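Local coordinates for translation initiation factor eIF2B subunit gamma (Schizosaccharomyces pombe, PDB 5B04), which forms part of the eIF2B complex, which exchanges GDP for GTP on the gamma subunit of translation initiation factor eIF2, at residues E[43-48]-E[88-93]; E[92-97]-E[118-123]. The protein carries 3 engineered substitutions. One frame throughout, in Å; residues are numbered along the deposited sequence.

How the interactions relate
Interaction 1 (43-48 with 88-93) is a buried contact between two parallel strands, while interaction 2 (92-97 with 118-123) joins the loops that follow two strands of the same sheet and is only partly buried. They share C92 and M93, where the chain leaves strand 87-92, and their centres lie about 8 Å apart. Backbone hydrogen bonds and apolar side chains hold the first; the second relies on packing round A118 and L122, with one weak polar bond towards the surface. L122 CD1 also packs on I91 CG2 at 3.6 Å, so the apolar layer beside F44 and I91 continues into the loop of 118-123.

Interaction 1. Residues E[43-48]-E[88-93]; sequences VFAGFG and AILICM
F44 and I91 are paired across two parallel strands, their side chains crossing obliquely on one side of the sheet. I91 CG2 lies 3.5 Å from F44 CD1 and approaches the ring at a slant. The methyl end of M93 arrives differently: its CE sits at the ring edge, near the ring plane, 3.7 Å from F44 CZ. A bend at chi2 (-57°) folds the M93 chain back towards residues 44-46, where CE also rests against G46 CA. G46 N stands over the centre of one face of the same ring.

The other side of the sheet carries V43, L90 and A45. With CG anti to the backbone N (chi1 180°), L90 directs CD1 to V43 CG1 at 3.8 Å, and the same methyl packs on A45 CB. Three hydrogen bonds tie the backbones: V43 N to I89 O (2.9 Å), I91 N to V43 O (2.9 Å) and A45 N to I91 O (2.7 Å). V43 thus bonds to the residues flanking L90, the usual pattern of a parallel pair.

Strand 39-45 lies between strands 87-92 and 142-147. Helix 128-134 covers the side of F44 and I91, whereas helix 74-82 packs on V43 and helix 97-105 on L90 and C92.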
ATOM      1  N   VAL E  43     -38.193   2.421 -54.965  1.00 82.52           N
ATOM      2  CA  VAL E  43     -37.733   3.518 -55.805  1.00 75.24           C
ATOM      3  C   VAL E  43     -38.843   3.961 -56.749  1.00 78.17           C
ATOM      4  O   VAL E  43     -39.359   3.159 -57.528  1.00 84.15           O
ATOM      5  CB  VAL E  43     -36.491   3.126 -56.627  1.00 67.32           C
ATOM      6  CG1 VAL E  43     -36.136   4.231 -57.611  1.00 76.72           C
ATOM      7  CG2 VAL E  43     -35.321   2.825 -55.708  1.00 68.91           C
ATOM      8  N   PHE E  44     -39.216   5.233 -56.674  1.00 82.14           N
ATOM      9  CA  PHE E  44     -40.250   5.765 -57.551  1.00 75.44           C
ATOM     10  C   PHE E  44     -39.636   6.452 -58.765  1.00 79.59           C
ATOM     11  O   PHE E  44     -38.852   7.391 -58.634  1.00 82.86           O
ATOM     12  CB  PHE E  44     -41.160   6.736 -56.796  1.00 84.29           C
ATOM     13  CG  PHE E  44     -42.247   7.330 -57.648  1.00106.56           C
ATOM     14  CD1 PHE E  44     -42.979   6.534 -58.513  1.00106.08           C
ATOM     15  CD2 PHE E  44     -42.542   8.683 -57.578  1.00112.25           C
ATOM     16  CE1 PHE E  44     -43.978   7.077 -59.302  1.00 96.22           C
ATOM     17  CE2 PHE E  44     -43.544   9.229 -58.360  1.00 98.25           C
ATOM     18  CZ  PHE E  44     -44.264   8.424 -59.222  1.00 85.35           C
ATOM     19  N   ALA E  45     -40.001   5.967 -59.948  1.00104.29           N
ATOM     20  CA  ALA E  45     -39.507   6.526 -61.199  1.00104.81           C
ATOM     21  C   ALA E  45     -40.657   7.093 -62.019  1.00 93.01           C
ATOM     22  O   ALA E  45     -41.158   6.443 -62.937  1.00 93.18           O
ATOM     23  CB  ALA E  45     -38.758   5.469 -61.991  1.00 82.97           C
ATOM     24  N   GLY E  46     -41.074   8.308 -61.685  1.00 77.87           N
ATOM     25  CA  GLY E  46     -42.204   8.926 -62.349  1.00 89.73           C
ATOM     26  C   GLY E  46     -41.829   9.663 -63.619  1.00 99.03           C
ATOM     27  O   GLY E  46     -40.654   9.763 -63.973  1.00106.46           O
ATOM     28  N   PHE E  47     -42.845  10.169 -64.309  1.00110.04           N
ATOM     29  CA  PHE E  47     -42.653  11.016 -65.478  1.00108.67           C
ATOM     30  C   PHE E  47     -41.914  12.284 -65.070  1.00107.89           C
ATOM     31  O   PHE E  47     -42.078  12.767 -63.949  1.00122.57           O
ATOM     32  CB  PHE E  47     -44.007  11.348 -66.109  1.00114.57           C
ATOM     33  CG  PHE E  47     -43.933  12.283 -67.283  1.00132.80           C
ATOM     34  CD1 PHE E  47     -43.697  11.800 -68.558  1.00139.54           C
ATOM     35  CD2 PHE E  47     -44.128  13.645 -67.113  1.00126.78           C
ATOM     36  CE1 PHE E  47     -43.643  12.656 -69.639  1.00118.54           C
ATOM     37  CE2 PHE E  47     -44.071  14.507 -68.190  1.00121.89           C
ATOM     38  CZ  PHE E  47     -43.828  14.014 -69.455  1.00133.52           C
ATOM     39  N   GLY E  48     -41.094  12.811 -65.974  1.00 93.78           N
ATOM     40  CA  GLY E  48     -40.329  14.016 -65.704  1.00104.84           C
ATOM     41  C   GLY E  48     -41.200  15.194 -65.313  1.00118.81           C
ATOM     42  O   GLY E  48     -41.927  15.742 -66.142  1.00103.78           O
ATOM     43  N   ALA E  88     -35.222  -4.766 -54.654  1.00 78.19           N
ATOM     44  CA  ALA E  88     -35.936  -3.503 -54.509  1.00 84.07           C
ATOM     45  C   ALA E  88     -37.168  -3.445 -55.404  1.00 78.53           C
ATOM     46  O   ALA E  88     -37.204  -4.056 -56.473  1.00 89.62           O
ATOM     47  CB  ALA E  88     -35.008  -2.336 -54.812  1.00 82.81           C
ATOM     48  N   ILE E  89     -38.179  -2.709 -54.955  1.00 73.66           N
ATOM     49  CA  ILE E  89     -39.385  -2.486 -55.742  1.00 77.97           C
ATOM     50  C   ILE E  89     -39.246  -1.206 -56.558  1.00 89.08           C
ATOM     51  O   ILE E  89     -38.910  -0.153 -56.019  1.00 92.18           O
ATOM     52  CB  ILE E  89     -40.637  -2.387 -54.850  1.00 80.21           C
ATOM     53  CG1 ILE E  89     -40.829  -3.676 -54.051  1.00 67.99           C
ATOM     54  CG2 ILE E  89     -41.870  -2.087 -55.689  1.00 84.25           C
ATOM     55  CD1 ILE E  89     -42.014  -3.636 -53.110  1.00 90.81           C
ATOM     56  N   LEU E  90     -39.501  -1.299 -57.859  1.00 87.75           N
ATOM     57  CA  LEU E  90     -39.381  -0.139 -58.733  1.00 82.94           C
ATOM     58  C   LEU E  90     -40.731   0.272 -59.307  1.00 84.57           C
ATOM     59  O   LEU E  90     -41.253  -0.367 -60.221  1.00 92.64           O
ATOM     60  CB  LEU E  90     -38.398  -0.428 -59.868  1.00 82.93           C
ATOM     61  CG  LEU E  90     -38.171   0.697 -60.879  1.00 89.70           C
ATOM     62  CD1 LEU E  90     -37.885   2.016 -60.179  1.00 81.58           C
ATOM     63  CD2 LEU E  90     -37.029   0.331 -61.805  1.00 91.45           C
ATOM     64  N   ILE E  91     -41.289   1.347 -58.761  1.00 76.05           N
ATOM     65  CA  ILE E  91     -42.539   1.902 -59.258  1.00 77.72           C
ATOM     66  C   ILE E  91     -42.260   2.852 -60.418  1.00 92.72           C
ATOM     67  O   ILE E  91     -41.324   3.650 -60.360  1.00 99.57           O
ATOM     68  CB  ILE E  91     -43.308   2.652 -58.158  1.00 73.86           C
ATOM     69  CG1 ILE E  91     -43.779   1.688 -57.070  1.00 70.68           C
ATOM     70  CG2 ILE E  91     -44.486   3.390 -58.753  1.00 99.69           C
ATOM     71  CD1 ILE E  91     -44.308   2.382 -55.834  1.00 73.03           C
ATOM     72  N   CYS E  92     -43.068   2.763 -61.470  1.00 95.10           N
ATOM     73  CA  CYS E  92     -42.916   3.651 -62.616  1.00 99.74           C
ATOM     74  C   CYS E  92     -44.217   3.768 -63.400  1.00 97.84           C
ATOM     75  O   CYS E  92     -45.266   3.299 -62.960  1.00106.67           O
ATOM     76  CB  CYS E  92     -41.800   3.148 -63.535  1.00100.84           C
ATOM     77  SG  CYS E  92     -42.178   1.609 -64.406  1.00106.31           S
ATOM     78  N   MET E  93     -44.138   4.404 -64.564  1.00106.71           N
ATOM     79  CA  MET E  93     -45.290   4.547 -65.443  1.00105.04           C
ATOM     80  C   MET E  93     -45.244   3.476 -66.525  1.00112.02           C
ATOM     81  O   MET E  93     -44.163   3.035 -66.917  1.00106.61           O
ATOM     82  CB  MET E  93     -45.319   5.943 -66.065  1.00 98.84           C
ATOM     83  CG  MET E  93     -45.173   7.065 -65.050  1.00 80.79           C
ATOM     84  SD  MET E  93     -46.439   6.994 -63.770  1.00 95.90           S
ATOM     85  CE  MET E  93     -45.828   8.213 -62.609  1.00116.90           C
TER

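Interaction 2. Residues E[92-97]-E[118-123]; sequences CMEEAE and APTILD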
ATOM      1  N   CYS E  92     -43.068   2.763 -61.470  1.00 95.10           N
ATOM      2  CA  CYS E  92     -42.916   3.651 -62.616  1.00 99.74           C
ATOM      3  C   CYS E  92     -44.217   3.768 -63.400  1.00 97.84           C
ATOM      4  O   CYS E  92     -45.266   3.299 -62.960  1.00106.67           O
ATOM      5  CB  CYS E  92     -41.800   3.148 -63.535  1.00100.84           C
ATOM      6  SG  CYS E  92     -42.178   1.609 -64.406  1.00106.31           S
ATOM      7  N   MET E  93     -44.138   4.404 -64.564  1.00106.71           N
ATOM      8  CA  MET E  93     -45.290   4.547 -65.443  1.00105.04           C
ATOM      9  C   MET E  93     -45.244   3.476 -66.525  1.00112.02           C
ATOM     10  O   MET E  93     -44.163   3.035 -66.917  1.00106.61           O
ATOM     11  CB  MET E  93     -45.319   5.943 -66.065  1.00 98.84           C
ATOM     12  CG  MET E  93     -45.173   7.065 -65.050  1.00 80.79           C
ATOM     13  SD  MET E  93     -46.439   6.994 -63.770  1.00 95.90           S
ATOM     14  CE  MET E  93     -45.828   8.213 -62.609  1.00116.90           C
ATOM     15  N   GLU E  94     -46.414   3.054 -66.999  1.00120.00           N
ATOM     16  CA  GLU E  94     -46.489   2.013 -68.021  1.00117.46           C
ATOM     17  C   GLU E  94     -45.761   2.448 -69.283  1.00109.68           C
ATOM     18  O   GLU E  94     -45.136   1.637 -69.966  1.00104.19           O
ATOM     19  CB  GLU E  94     -47.935   1.681 -68.366  1.00111.99           C
ATOM     20  CG  GLU E  94     -48.952   2.080 -67.328  1.00125.87           C
ATOM     21  CD  GLU E  94     -50.222   1.280 -67.469  1.00130.69           C
ATOM     22  OE1 GLU E  94     -50.164   0.167 -68.035  1.00124.95           O
ATOM     23  OE2 GLU E  94     -51.290   1.789 -67.076  1.00138.93           O
ATOM     24  N   GLU E  95     -45.872   3.734 -69.596  1.00112.25           N
ATOM     25  CA  GLU E  95     -45.103   4.322 -70.678  1.00 99.05           C
ATOM     26  C   GLU E  95     -43.627   4.140 -70.361  1.00108.42           C
ATOM     27  O   GLU E  95     -43.149   4.606 -69.325  1.00124.10           O
ATOM     28  CB  GLU E  95     -45.449   5.803 -70.861  1.00 90.09           C
ATOM     29  CG  GLU E  95     -46.920   6.081 -71.168  1.00109.66           C
ATOM     30  CD  GLU E  95     -47.815   6.013 -69.941  1.00114.34           C
ATOM     31  OE1 GLU E  95     -49.020   6.321 -70.066  1.00124.32           O
ATOM     32  OE2 GLU E  95     -47.318   5.656 -68.851  1.00112.37           O
ATOM     33  N   ALA E  96     -42.927   3.437 -71.246  1.00 97.78           N
ATOM     34  CA  ALA E  96     -41.525   3.077 -71.049  1.00115.10           C
ATOM     35  C   ALA E  96     -41.322   2.235 -69.788  1.00112.97           C
ATOM     36  O   ALA E  96     -40.300   2.353 -69.111  1.00 85.80           O
ATOM     37  CB  ALA E  96     -40.650   4.327 -71.003  1.00110.68           C
ATOM     38  N   GLU E  97     -42.300   1.390 -69.474  1.00113.24           N
ATOM     39  CA  GLU E  97     -42.126   0.385 -68.432  1.00 94.77           C
ATOM     40  C   GLU E  97     -41.199  -0.701 -68.956  1.00 93.29           C
ATOM     41  O   GLU E  97     -40.331  -1.200 -68.239  1.00 86.80           O
ATOM     42  CB  GLU E  97     -43.465  -0.222 -68.007  1.00100.03           C
ATOM     43  CG  GLU E  97     -43.326  -1.449 -67.112  1.00113.24           C
ATOM     44  CD  GLU E  97     -44.637  -2.185 -66.908  1.00114.79           C
ATOM     45  OE1 GLU E  97     -45.649  -1.786 -67.522  1.00121.90           O
ATOM     46  OE2 GLU E  97     -44.653  -3.167 -66.136  1.00100.91           O
ATOM     47  N   ALA E 118     -45.419  -1.286 -62.481  1.00 90.19           N
ATOM     48  CA  ALA E 118     -46.027  -0.094 -63.060  1.00 99.27           C
ATOM     49  C   ALA E 118     -47.545  -0.206 -63.029  1.00 94.44           C
ATOM     50  O   ALA E 118     -48.163  -0.551 -64.036  1.00104.01           O
ATOM     51  CB  ALA E 118     -45.536   0.119 -64.483  1.00101.81           C
ATOM     52  N   PRO E 119     -48.148   0.087 -61.867  1.00 99.39           N
ATOM     53  CA  PRO E 119     -49.597  -0.039 -61.677  1.00110.59           C
ATOM     54  C   PRO E 119     -50.373   0.838 -62.652  1.00112.49           C
ATOM     55  O   PRO E 119     -49.998   1.991 -62.873  1.00104.83           O
ATOM     56  CB  PRO E 119     -49.808   0.420 -60.230  1.00107.61           C
ATOM     57  CG  PRO E 119     -48.615   1.251 -59.913  1.00 99.72           C
ATOM     58  CD  PRO E 119     -47.485   0.640 -60.674  1.00 94.58           C
ATOM     59  N   THR E 120     -51.438   0.291 -63.229  1.00126.21           N
ATOM     60  CA  THR E 120     -52.195   0.986 -64.265  1.00131.45           C
ATOM     61  C   THR E 120     -52.854   2.256 -63.739  1.00130.93           C
ATOM     62  O   THR E 120     -53.225   3.141 -64.509  1.00131.30           O
ATOM     63  CB  THR E 120     -53.276   0.079 -64.880  1.00135.14           C
ATOM     64  OG1 THR E 120     -54.064   0.836 -65.808  1.00145.01           O
ATOM     65  CG2 THR E 120     -54.182  -0.486 -63.797  1.00126.36           C
ATOM     66  N   ILE E 121     -52.979   2.339 -62.420  1.00118.50           N
ATOM     67  CA  ILE E 121     -53.564   3.494 -61.759  1.00110.97           C
ATOM     68  C   ILE E 121     -52.715   4.754 -61.980  1.00115.05           C
ATOM     69  O   ILE E 121     -53.205   5.875 -61.844  1.00119.98           O
ATOM     70  CB  ILE E 121     -53.734   3.228 -60.242  1.00115.83           C
ATOM     71  CG1 ILE E 121     -54.366   1.853 -60.008  1.00112.91           C
ATOM     72  CG2 ILE E 121     -54.579   4.310 -59.585  1.00 98.85           C
ATOM     73  CD1 ILE E 121     -53.379   0.767 -59.621  1.00106.82           C
ATOM     74  N   LEU E 122     -51.450   4.567 -62.347  1.00124.04           N
ATOM     75  CA  LEU E 122     -50.517   5.687 -62.479  1.00135.56           C
ATOM     76  C   LEU E 122     -50.548   6.361 -63.854  1.00142.81           C
ATOM     77  O   LEU E 122     -50.174   5.764 -64.863  1.00135.59           O
ATOM     78  CB  LEU E 122     -49.101   5.231 -62.126  1.00123.66           C
ATOM     79  CG  LEU E 122     -48.897   4.770 -60.681  1.00115.57           C
ATOM     80  CD1 LEU E 122     -47.420   4.734 -60.337  1.00112.53           C
ATOM     81  CD2 LEU E 122     -49.659   5.657 -59.705  1.00112.26           C
ATOM     82  N   ASP E 123     -50.977   7.622 -63.859  1.00136.40           N
ATOM     83  CA  ASP E 123     -51.140   8.444 -65.056  1.00139.85           C
ATOM     84  C   ASP E 123     -50.568   9.868 -64.937  1.00135.71           C
ATOM     85  O   ASP E 123     -51.053  10.789 -65.594  1.00129.72           O
ATOM     86  CB  ASP E 123     -52.624   8.528 -65.421  1.00144.09           C
ATOM     87  CG  ASP E 123     -53.177   7.225 -65.956  1.00151.59           C
ATOM     88  OD1 ASP E 123     -52.380   6.334 -66.316  1.00148.53           O
ATOM     89  OD2 ASP E 123     -54.416   7.091 -66.019  1.00153.96           O
TER
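C92 and A118 bring their backbones together where two neighbouring strands give way to loops, with CA atoms 4.9 Å apart and a CA-H...O contact from A118 CA to C92 O (3.5 Å). The methyl of A118 is the centre of the contact. C92 SG touches A118 CB at 3.7 Å, and the E97 carboxylate approaches the same methyl through CD at 3.5 Å. The E97 chain leaves on the side opposite its backbone N (chi1 169°) and stays extended to reach it.

L122 meets M93 at about a right angle, its CB 3.6 Å from M93 SD, while L122 CD1 packs beside C92 O. Nearer the surface, E94 and T120 run side by side, pointing the same way; T120 OG1 donates a weak hydrogen bond of 3.2 Å to E94 OE2.

Each loop is folded by a turn. A type II turn spans E94 to E97, leading through the N-cap residue A96 into helix 97-105, and a type I turn spans P119 to L122. Such loops, running from the C-terminal ends of parallel strands into helices, are a feature of Rossmann-like alpha/beta sheets, among them the GT-A fold of the nucleotidyl transferase family to which this region belongs.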